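Probable porin (PDB 2Y0H) probably forms a channel across the bacterial outer membrane for the passage of small solutes, as porins of the OprD family do. Local coordinates at residues 11-16 and 120-125; 318-323 and 344-349; 365-370 and 379-384. All coordinates share one frame; numbering follows the deposited sequence.

Contact 1 (11-16 and 120-125)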
loop_
_atom_site.group_PDB
_atom_site.type_symbol
_atom_site.label_atom_id
_atom_site.label_comp_id
_atom_site.label_asym_id
_atom_site.label_seq_id
_atom_site.Cartn_x
_atom_site.Cartn_y
_atom_site.Cartn_z
ATOM N N ASP A 11 -1.640 1.408 18.773
ATOM C CA ASP A 11 -1.807 0.275 17.876
ATOM C C ASP A 11 -0.721 -0.751 18.171
ATOM O O ASP A 11 0.460 -0.425 18.180
ATOM C CB ASP A 11 -1.711 0.714 16.416
ATOM C CG ASP A 11 -2.795 1.712 16.023
ATOM O OD1 ASP A 11 -3.942 1.595 16.508
ATOM O OD2 ASP A 11 -2.496 2.625 15.226
ATOM N N LEU A 12 -1.121 -1.991 18.407
ATOM C CA LEU A 12 -0.171 -3.038 18.726
ATOM C C LEU A 12 -0.117 -4.050 17.596
ATOM O O LEU A 12 -1.156 -4.507 17.120
ATOM C CB LEU A 12 -0.574 -3.744 20.031
ATOM C CG LEU A 12 -0.521 -2.962 21.350
ATOM C CD1 LEU A 12 0.792 -2.252 21.472
ATOM C CD2 LEU A 12 -1.650 -1.958 21.483
ATOM N N ARG A 13 1.087 -4.410 17.167
ATOM C CA ARG A 13 1.221 -5.449 16.154
ATOM C C ARG A 13 2.253 -6.488 16.529
ATOM O O ARG A 13 3.412 -6.161 16.747
ATOM C CB ARG A 13 1.570 -4.871 14.782
ATOM C CG ARG A 13 1.684 -5.965 13.709
ATOM C CD ARG A 13 1.741 -5.392 12.291
ATOM N NE ARG A 13 0.576 -4.568 12.001
ATOM C CZ ARG A 13 0.511 -3.717 10.989
ATOM N NH1 ARG A 13 1.551 -3.585 10.179
ATOM N NH2 ARG A 13 -0.584 -3.000 10.791
ATOM N N ASN A 14 1.827 -7.744 16.600
ATOM C CA ASN A 14 2.748 -8.851 16.839
ATOM C C ASN A 14 2.878 -9.696 15.574
ATOM O O ASN A 14 1.885 -10.155 15.001
ATOM C CB ASN A 14 2.320 -9.694 18.051
ATOM C CG ASN A 14 3.411 -10.663 18.512
ATOM O OD1 ASN A 14 3.391 -11.847 18.177
ATOM N ND2 ASN A 14 4.368 -10.156 19.283
ATOM N N PHE A 15 4.115 -9.900 15.155
ATOM C CA PHE A 15 4.412 -10.358 13.816
ATOM C C PHE A 15 5.395 -11.492 13.923
ATOM O O PHE A 15 6.485 -11.326 14.458
ATOM C CB PHE A 15 5.044 -9.197 13.049
ATOM C CG PHE A 15 5.198 -9.421 11.566
ATOM C CD1 PHE A 15 6.296 -10.101 11.060
ATOM C CD2 PHE A 15 4.282 -8.874 10.670
ATOM C CE1 PHE A 15 6.459 -10.266 9.684
ATOM C CE2 PHE A 15 4.447 -9.023 9.308
ATOM C CZ PHE A 15 5.534 -9.731 8.812
ATOM N N TYR A 16 5.000 -12.656 13.434
ATOM C CA TYR A 16 5.902 -13.786 13.380
ATOM C C TYR A 16 5.974 -14.321 11.963
ATOM O O TYR A 16 4.952 -14.620 11.342
ATOM C CB TYR A 16 5.469 -14.904 14.331
ATOM C CG TYR A 16 6.259 -16.171 14.105
ATOM C CD1 TYR A 16 7.486 -16.366 14.719
ATOM C CD2 TYR A 16 5.796 -17.154 13.243
ATOM C CE1 TYR A 16 8.225 -17.530 14.499
ATOM C CE2 TYR A 16 6.522 -18.311 13.015
ATOM C CZ TYR A 16 7.736 -18.494 13.644
ATOM O OH TYR A 16 8.457 -19.644 13.407
ATOM N N ARG A 120 1.981 4.209 1.112
ATOM C CA ARG A 120 2.939 3.832 2.144
ATOM C C ARG A 120 2.735 2.380 2.574
ATOM O O ARG A 120 1.614 1.897 2.696
ATOM C CB ARG A 120 2.872 4.792 3.348
ATOM C CG ARG A 120 1.785 4.446 4.360
ATOM C CD ARG A 120 0.425 4.367 3.671
ATOM N NE ARG A 120 -0.424 3.283 4.181
ATOM C CZ ARG A 120 -0.451 2.903 5.450
ATOM N NH1 ARG A 120 0.319 3.511 6.333
ATOM N NH2 ARG A 120 -1.250 1.928 5.840
ATOM N N ASP A 121 3.845 1.682 2.754
ATOM C CA ASP A 121 3.840 0.285 3.141
ATOM C C ASP A 121 3.295 0.084 4.552
ATOM O O ASP A 121 3.635 0.840 5.465
ATOM C CB ASP A 121 5.266 -0.257 3.068
ATOM C CG ASP A 121 5.383 -1.656 3.626
ATOM O OD1 ASP A 121 4.505 -2.488 3.331
ATOM O OD2 ASP A 121 6.358 -1.916 4.354
ATOM N N ASP A 122 2.450 -0.933 4.726
ATOM C CA ASP A 122 2.019 -1.355 6.062
ATOM C C ASP A 122 1.775 -2.855 6.170
ATOM O O ASP A 122 0.959 -3.291 6.974
ATOM C CB ASP A 122 0.753 -0.622 6.528
ATOM C CG ASP A 122 0.438 -0.898 8.010
ATOM O OD1 ASP A 122 1.386 -0.930 8.824
ATOM O OD2 ASP A 122 -0.748 -1.074 8.362
ATOM N N VAL A 123 2.491 -3.640 5.378
ATOM C CA VAL A 123 2.322 -5.077 5.417
ATOM C C VAL A 123 3.441 -5.730 6.217
ATOM O O VAL A 123 3.558 -6.952 6.247
ATOM C CB VAL A 123 2.274 -5.681 4.002
ATOM C CG1 VAL A 123 1.135 -5.057 3.203
ATOM C CG2 VAL A 123 3.603 -5.490 3.302
ATOM N N ARG A 124 4.272 -4.909 6.854
ATOM C CA ARG A 124 5.327 -5.425 7.714
ATOM C C ARG A 124 4.987 -5.115 9.157
ATOM O O ARG A 124 3.819 -5.143 9.540
ATOM C CB ARG A 124 6.683 -4.818 7.344
ATOM C CG ARG A 124 7.144 -5.164 5.934
ATOM C CD ARG A 124 8.197 -4.181 5.431
ATOM N NE ARG A 124 8.934 -4.764 4.321
ATOM C CZ ARG A 124 8.430 -4.950 3.104
ATOM N NH1 ARG A 124 7.182 -4.578 2.832
ATOM N NH2 ARG A 124 9.174 -5.506 2.154
ATOM N N LEU A 125 6.007 -4.802 9.950
ATOM C CA LEU A 125 5.820 -4.589 11.382
ATOM C C LEU A 125 5.232 -3.219 11.674
ATOM O O LEU A 125 4.261 -3.090 12.418
ATOM C CB LEU A 125 7.140 -4.769 12.142
ATOM C CG LEU A 125 7.039 -4.653 13.667
ATOM C CD1 LEU A 125 6.165 -5.772 14.235
ATOM C CD2 LEU A 125 8.426 -4.641 14.342
#

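Contact 2 (318-323 and 344-349)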
loop_
_atom_site.group_PDB
_atom_site.type_symbol
_atom_site.label_atom_id
_atom_site.label_comp_id
_atom_site.label_asym_id
_atom_site.label_seq_id
_atom_site.Cartn_x
_atom_site.Cartn_y
_atom_site.Cartn_z
ATOM N N LEU A 318 -14.562 -14.118 10.642
ATOM C CA LEU A 318 -13.633 -15.031 9.994
ATOM C C LEU A 318 -13.714 -14.867 8.462
ATOM O O LEU A 318 -14.811 -14.812 7.890
ATOM C CB LEU A 318 -13.892 -16.476 10.433
ATOM C CG LEU A 318 -12.888 -17.543 9.969
ATOM C CD1 LEU A 318 -11.531 -17.405 10.681
ATOM C CD2 LEU A 318 -13.453 -18.931 10.155
ATOM N N ASN A 319 -12.556 -14.750 7.813
ATOM C CA ASN A 319 -12.491 -14.555 6.357
ATOM C C ASN A 319 -11.364 -15.351 5.732
ATOM O O ASN A 319 -10.250 -15.373 6.250
ATOM C CB ASN A 319 -12.304 -13.078 5.979
ATOM C CG ASN A 319 -13.486 -12.214 6.379
ATOM O OD1 ASN A 319 -14.476 -12.109 5.647
ATOM N ND2 ASN A 319 -13.383 -11.581 7.546
ATOM N N LEU A 320 -11.669 -16.002 4.613
ATOM C CA LEU A 320 -10.676 -16.692 3.806
ATOM C C LEU A 320 -10.351 -15.875 2.553
ATOM O O LEU A 320 -11.261 -15.407 1.863
ATOM C CB LEU A 320 -11.217 -18.056 3.388
ATOM C CG LEU A 320 -10.407 -18.794 2.323
ATOM C CD1 LEU A 320 -9.065 -19.214 2.893
ATOM C CD2 LEU A 320 -11.177 -20.004 1.786
ATOM N N MET A 321 -9.064 -15.686 2.267
ATOM C CA MET A 321 -8.651 -15.140 0.968
ATOM C C MET A 321 -7.570 -16.029 0.375
ATOM O O MET A 321 -6.590 -16.345 1.042
ATOM C CB MET A 321 -8.145 -13.700 1.087
ATOM C CG MET A 321 -7.877 -12.985 -0.269
ATOM S SD MET A 321 -6.388 -13.503 -1.167
ATOM C CE MET A 321 -5.069 -12.797 -0.164
ATOM N N THR A 322 -7.762 -16.470 -0.862
ATOM C CA THR A 322 -6.704 -17.190 -1.555
ATOM C C THR A 322 -6.584 -16.658 -2.981
ATOM O O THR A 322 -7.584 -16.413 -3.659
ATOM C CB THR A 322 -6.911 -18.720 -1.527
ATOM O OG1 THR A 322 -5.726 -19.370 -2.015
ATOM C CG2 THR A 322 -8.129 -19.124 -2.360
ATOM N N ARG A 323 -5.356 -16.428 -3.415
ATOM C CA ARG A 323 -5.137 -15.843 -4.717
ATOM C C ARG A 323 -3.870 -16.421 -5.322
ATOM O O ARG A 323 -2.982 -16.885 -4.608
ATOM C CB ARG A 323 -5.055 -14.311 -4.614
ATOM C CG ARG A 323 -3.937 -13.814 -3.698
ATOM C CD ARG A 323 -3.962 -12.286 -3.524
ATOM N NE ARG A 323 -2.955 -11.844 -2.564
ATOM C CZ ARG A 323 -2.923 -10.640 -2.005
ATOM N NH1 ARG A 323 -3.848 -9.737 -2.298
ATOM N NH2 ARG A 323 -1.968 -10.347 -1.140
ATOM N N ARG A 344 1.317 -17.951 -4.782
ATOM C CA ARG A 344 0.022 -18.161 -4.177
ATOM C C ARG A 344 0.039 -17.588 -2.763
ATOM O O ARG A 344 1.031 -17.714 -2.055
ATOM C CB ARG A 344 -0.330 -19.648 -4.155
ATOM C CG ARG A 344 -1.529 -19.989 -3.280
ATOM C CD ARG A 344 -2.571 -20.749 -4.073
ATOM N NE ARG A 344 -1.940 -21.689 -4.998
ATOM C CZ ARG A 344 -2.612 -22.495 -5.811
ATOM N NH1 ARG A 344 -3.941 -22.477 -5.799
ATOM N NH2 ARG A 344 -1.957 -23.317 -6.627
ATOM N N ASN A 345 -1.057 -16.937 -2.382
ATOM C CA ASN A 345 -1.240 -16.388 -1.044
ATOM C C ASN A 345 -2.539 -16.932 -0.497
ATOM O O ASN A 345 -3.573 -16.846 -1.158
ATOM C CB ASN A 345 -1.366 -14.860 -1.076
ATOM C CG ASN A 345 -0.066 -14.155 -1.404
ATOM O OD1 ASN A 345 -0.065 -12.965 -1.731
ATOM N ND2 ASN A 345 1.041 -14.872 -1.313
ATOM N N THR A 346 -2.494 -17.508 0.696
ATOM C CA THR A 346 -3.710 -17.909 1.371
ATOM C C THR A 346 -3.713 -17.257 2.739
ATOM O O THR A 346 -2.791 -17.447 3.532
ATOM C CB THR A 346 -3.822 -19.434 1.510
ATOM O OG1 THR A 346 -3.870 -20.027 0.208
ATOM C CG2 THR A 346 -5.077 -19.804 2.275
ATOM N N ASP A 347 -4.735 -16.455 2.992
ATOM C CA ASP A 347 -4.859 -15.751 4.257
ATOM C C ASP A 347 -6.112 -16.217 4.968
ATOM O O ASP A 347 -7.179 -16.309 4.365
ATOM C CB ASP A 347 -4.925 -14.239 4.037
ATOM C CG ASP A 347 -3.630 -13.682 3.519
ATOM O OD1 ASP A 347 -2.612 -14.385 3.665
ATOM O OD2 ASP A 347 -3.617 -12.553 2.979
ATOM N N LEU A 348 -5.974 -16.534 6.245
ATOM C CA LEU A 348 -7.129 -16.739 7.084
ATOM C C LEU A 348 -7.066 -15.660 8.140
ATOM O O LEU A 348 -6.071 -15.521 8.848
ATOM C CB LEU A 348 -7.112 -18.131 7.707
ATOM C CG LEU A 348 -8.384 -18.557 8.442
ATOM C CD1 LEU A 348 -9.600 -18.577 7.509
ATOM C CD2 LEU A 348 -8.179 -19.911 9.107
ATOM N N SER A 349 -8.115 -14.867 8.227
ATOM C CA SER A 349 -8.120 -13.779 9.172
ATOM C C SER A 349 -9.333 -13.908 10.090
ATOM O O SER A 349 -10.412 -14.317 9.658
ATOM C CB SER A 349 -8.103 -12.436 8.437
ATOM O OG SER A 349 -9.408 -11.936 8.248
HETATM O O HOH W 1 -11.588 -11.007 9.476
#

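Contact 3 (365-370 and 379-384)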
loop_
_atom_site.group_PDB
_atom_site.type_symbol
_atom_site.label_atom_id
_atom_site.label_comp_id
_atom_site.label_asym_id
_atom_site.label_seq_id
_atom_site.Cartn_x
_atom_site.Cartn_y
_atom_site.Cartn_z
ATOM N N ARG A 365 -1.039 -16.124 7.275
ATOM C CA ARG A 365 -0.757 -15.989 5.851
ATOM C C ARG A 365 0.201 -17.078 5.400
ATOM O O ARG A 365 1.276 -17.241 5.981
ATOM C CB ARG A 365 -0.102 -14.640 5.544
ATOM C CG ARG A 365 -0.691 -13.433 6.252
ATOM C CD ARG A 365 -0.269 -12.135 5.555
ATOM N NE ARG A 365 -0.832 -12.036 4.209
ATOM C CZ ARG A 365 -0.615 -11.026 3.373
ATOM N NH1 ARG A 365 0.170 -10.017 3.727
ATOM N NH2 ARG A 365 -1.179 -11.032 2.176
ATOM N N ASN A 366 -0.180 -17.806 4.353
ATOM C CA ASN A 366 0.706 -18.775 3.729
ATOM C C ASN A 366 1.167 -18.245 2.384
ATOM O O ASN A 366 0.353 -17.845 1.542
ATOM C CB ASN A 366 0.019 -20.139 3.574
ATOM C CG ASN A 366 0.960 -21.219 3.030
ATOM O OD1 ASN A 366 2.184 -21.072 3.049
ATOM N ND2 ASN A 366 0.380 -22.317 2.546
ATOM N N ILE A 367 2.477 -18.235 2.183
ATOM C CA ILE A 367 3.051 -17.704 0.957
ATOM C C ILE A 367 3.866 -18.756 0.211
ATOM O O ILE A 367 4.812 -19.321 0.747
ATOM C CB ILE A 367 3.935 -16.488 1.253
ATOM C CG1 ILE A 367 3.107 -15.397 1.920
ATOM C CG2 ILE A 367 4.563 -15.952 -0.015
ATOM C CD1 ILE A 367 3.892 -14.176 2.267
ATOM N N THR A 368 3.494 -19.023 -1.031
ATOM C CA THR A 368 4.277 -19.939 -1.853
ATOM C C THR A 368 4.659 -19.230 -3.142
ATOM O O THR A 368 3.799 -18.663 -3.824
ATOM C CB THR A 368 3.517 -21.249 -2.163
ATOM O OG1 THR A 368 3.035 -21.827 -0.945
ATOM C CG2 THR A 368 4.440 -22.249 -2.848
ATOM N N TYR A 369 5.951 -19.251 -3.454
ATOM C CA TYR A 369 6.491 -18.526 -4.599
ATOM C C TYR A 369 7.574 -19.332 -5.298
ATOM O O TYR A 369 8.452 -19.885 -4.646
ATOM C CB TYR A 369 7.092 -17.192 -4.146
ATOM C CG TYR A 369 7.917 -16.510 -5.210
ATOM C CD1 TYR A 369 7.309 -15.752 -6.202
ATOM C CD2 TYR A 369 9.307 -16.626 -5.228
ATOM C CE1 TYR A 369 8.052 -15.118 -7.186
ATOM C CE2 TYR A 369 10.068 -15.995 -6.206
ATOM C CZ TYR A 369 9.432 -15.242 -7.181
ATOM O OH TYR A 369 10.165 -14.621 -8.164
ATOM N N ARG A 370 7.503 -19.389 -6.626
ATOM C CA ARG A 370 8.518 -20.056 -7.443
ATOM C C ARG A 370 8.835 -19.212 -8.663
ATOM O O ARG A 370 7.951 -18.561 -9.211
ATOM C CB ARG A 370 8.026 -21.424 -7.915
ATOM C CG ARG A 370 7.658 -22.359 -6.801
ATOM C CD ARG A 370 8.872 -22.865 -6.059
ATOM N NE ARG A 370 8.476 -23.895 -5.099
ATOM C CZ ARG A 370 8.050 -23.632 -3.872
ATOM N NH1 ARG A 370 7.977 -22.376 -3.451
ATOM N NH2 ARG A 370 7.705 -24.618 -3.060
ATOM N N GLU A 379 6.741 -19.481 3.043
ATOM C CA GLU A 379 6.715 -18.618 4.197
ATOM C C GLU A 379 5.350 -18.661 4.853
ATOM O O GLU A 379 4.310 -18.712 4.181
ATOM C CB GLU A 379 7.074 -17.177 3.811
ATOM C CG GLU A 379 6.801 -16.177 4.923
ATOM C CD GLU A 379 7.433 -14.824 4.676
ATOM O OE1 GLU A 379 8.231 -14.690 3.721
ATOM O OE2 GLU A 379 7.128 -13.893 5.450
ATOM N N ASN A 380 5.372 -18.662 6.177
ATOM C CA ASN A 380 4.164 -18.508 6.945
ATOM C C ASN A 380 4.324 -17.317 7.863
ATOM O O ASN A 380 5.391 -17.101 8.432
ATOM C CB ASN A 380 3.862 -19.789 7.717
ATOM C CG ASN A 380 3.485 -20.938 6.794
ATOM O OD1 ASN A 380 2.309 -21.145 6.489
ATOM N ND2 ASN A 380 4.484 -21.665 6.315
ATOM N N ARG A 381 3.277 -16.514 7.976
ATOM C CA ARG A 381 3.303 -15.406 8.909
ATOM C C ARG A 381 2.124 -15.540 9.834
ATOM O O ARG A 381 1.081 -16.061 9.447
ATOM C CB ARG A 381 3.196 -14.070 8.185
ATOM C CG ARG A 381 4.199 -13.869 7.084
ATOM C CD ARG A 381 4.086 -12.469 6.496
ATOM N NE ARG A 381 5.013 -12.319 5.390
ATOM C CZ ARG A 381 4.948 -11.356 4.483
ATOM N NH1 ARG A 381 3.988 -10.439 4.552
ATOM N NH2 ARG A 381 5.845 -11.314 3.505
ATOM N N PHE A 382 2.291 -15.067 11.058
ATOM C CA PHE A 382 1.161 -14.920 11.951
ATOM C C PHE A 382 1.247 -13.544 12.573
ATOM O O PHE A 382 2.266 -13.179 13.179
ATOM C CB PHE A 382 1.126 -16.020 13.014
ATOM C CG PHE A 382 -0.121 -16.004 13.839
ATOM C CD1 PHE A 382 -1.308 -16.497 13.324
ATOM C CD2 PHE A 382 -0.114 -15.483 15.125
ATOM C CE1 PHE A 382 -2.466 -16.476 14.080
ATOM C CE2 PHE A 382 -1.266 -15.468 15.890
ATOM C CZ PHE A 382 -2.443 -15.960 15.364
ATOM N N ILE A 383 0.187 -12.768 12.381
ATOM C CA ILE A 383 0.157 -11.377 12.789
ATOM C C ILE A 383 -1.031 -11.147 13.699
ATOM O O ILE A 383 -2.146 -11.570 13.384
ATOM C CB ILE A 383 0.029 -10.441 11.571
ATOM C CG1 ILE A 383 1.184 -10.662 10.595
ATOM C CG2 ILE A 383 -0.035 -8.989 11.996
ATOM C CD1 ILE A 383 0.775 -11.415 9.349
ATOM N N VAL A 384 -0.788 -10.493 14.831
ATOM C CA VAL A 384 -1.855 -10.101 15.743
ATOM C C VAL A 384 -1.909 -8.584 15.828
ATOM O O VAL A 384 -0.923 -7.936 16.186
ATOM C CB VAL A 384 -1.654 -10.696 17.156
ATOM C CG1 VAL A 384 -2.761 -10.230 18.113
ATOM C CG2 VAL A 384 -1.616 -12.218 17.089
HETATM O O HOH W 2 1.923 -9.227 6.015
#

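Contact 1 (11-16 and 120-125)
Arg13 reaches from strand 7-22 to the 120-125 loop and takes the carboxylate of Asp122 end-on, one terminal nitrogen to each oxygen. The salt bridge is nearly straight from Arg13 NH2 to Asp122 OD2 (3.1 Å), in the guanidinium plane and on the syn side of OD2, though tilted from the carboxylate plane. NH1 of Arg13 meets OD1 of Asp122 at 3.0 Å from above the carboxylate plane; the guanidinium and carboxylate planes are 40° apart. The same NH1 also gives a 2.8 Å bond to the carbonyl O of Arg124, so one nitrogen ties together a side chain and the backbone two residues on. The chain of Arg13 leaves with CG anti to the backbone N (chi1 -179°) and bends at chi3 (-57°), which brings NH1 and NH2 to Asp122; its NE gives a hydrogen bond to OD1 of Asn385.

Two residues along, Phe15 presents a ring edge to the carbonyl O of Val123, 3.8 Å from CE2. Its CB packs at 3.8 Å against CD1 of Leu125, whose side chain starts away from the strand but bends back at its tip. OD1 of Asp121 accepts from the backbone N of Val123, an Asx turn. This is a loop folded against the inner wall of a beta-barrel, consistent with the inward-folded loops that narrow porin channels.

Contact 2 (318-323 and 344-349)
OD1 of Asn345 is gripped by two nitrogens of Arg323, NE at 3.2 Å and NH2 at 3.3 Å, and takes a further bond from the backbone N of Ala290. The pair lies within the antiparallel hairpin of strands 318-330 and 339-351, part of the barrel wall. NE comes in the amide plane on a lone pair, and OD1 sits at the guanidinium edge although the two planes are 55° apart. Arg323 starts with CG between the backbone N and carbonyl carbon (chi1 59°) and then runs extended, which carries the guanidinium over to its neighbour.

On the same face, the Met321 chain, bent at chi2 and chi3, lays CE over one face of that guanidinium, and CE also touches OD2 of Asp347 at 3.5 Å. The carboxylate of Asp347 has its salt bridge with Arg365 of the next strand. Between the backbones, three hydrogen-bonded pairs (Asn319 with Ser349, Met321 with Asp347, Arg323 with Asn345) hold the register, and the Asp347 N to Met321 O bond is 2.7 Å. On the other face, the Thr322 and Thr346 side chains lie alongside, their OG1 atoms bonded at 3.0 Å. A water joins ND2 of Asn319 to OG of Ser349, 2.7 Å from each.

Contact 3 (365-370 and 379-384)
Arg365 and Arg381 face each other across the hairpin as a hydrogen-bonded pair, and their backbone N and O atoms are bonded to each other in both directions: Arg365 N gives to Arg381 O at 3.0 Å and Arg381 N to Arg365 O at 2.9 Å. Ile367 and Glu379 repeat the exchange, with Ile367 N to Glu379 O at 2.8 Å and a more bent return bond from Glu379 N to Ile367 O.

The side chains of Arg365 and Arg381 run alongside, pointing the same way, with the guanidinium planes of Arg365 and Arg381 nearly perpendicular (89°). Their NH1 atoms are 3.9 Å apart, and one water lies at the edge of both groups, accepting from NH1 of Arg365 and, at 2.8 Å, from NH1 of Arg381. NH2 of Arg365 is paired with Asp347 on the preceding strand. NE of Arg381 donates to OE2 of Glu379 at 2.6 Å, a salt bridge that meets the carboxylate from above its plane, so both guanidinium groups have an acidic partner as well as the shared water.

Apolar atoms complete the face: CD1 of Ile367 lies 3.5 Å above the Arg381 guanidinium plane, toward its rim, placed there by CG1 anti to the carbonyl carbon and an extended chi2 of 179°. CD1 of Ile383 touches the Arg365 chain at CG and CD. Such arginines projecting inward from neighbouring strands resemble the basic residues along the channels of OprD-family porins.

All three contacts belong to one closed antiparallel barrel. Contacts 2 and 3 are successive hairpins, their centres 10 Å apart, joined by backbone bonds between strands 339-351 and 361-371, such as Arg344 N to Thr368 O at 2.8 Å. Contact 3 meets contact 1 where the last strand pairs with the first and closes the barrel: Asn14 O and Tyr16 O lie 2.7 Å from Val384 N and Phe382 N, respectively, and Phe15 packs on Ile383. Their centres are 14 Å apart. Contacts 1 and 2, about 17 Å between centres, do not touch. A bound detergent molecule lies about 4 Å from the Leu318 side chain in contact 2.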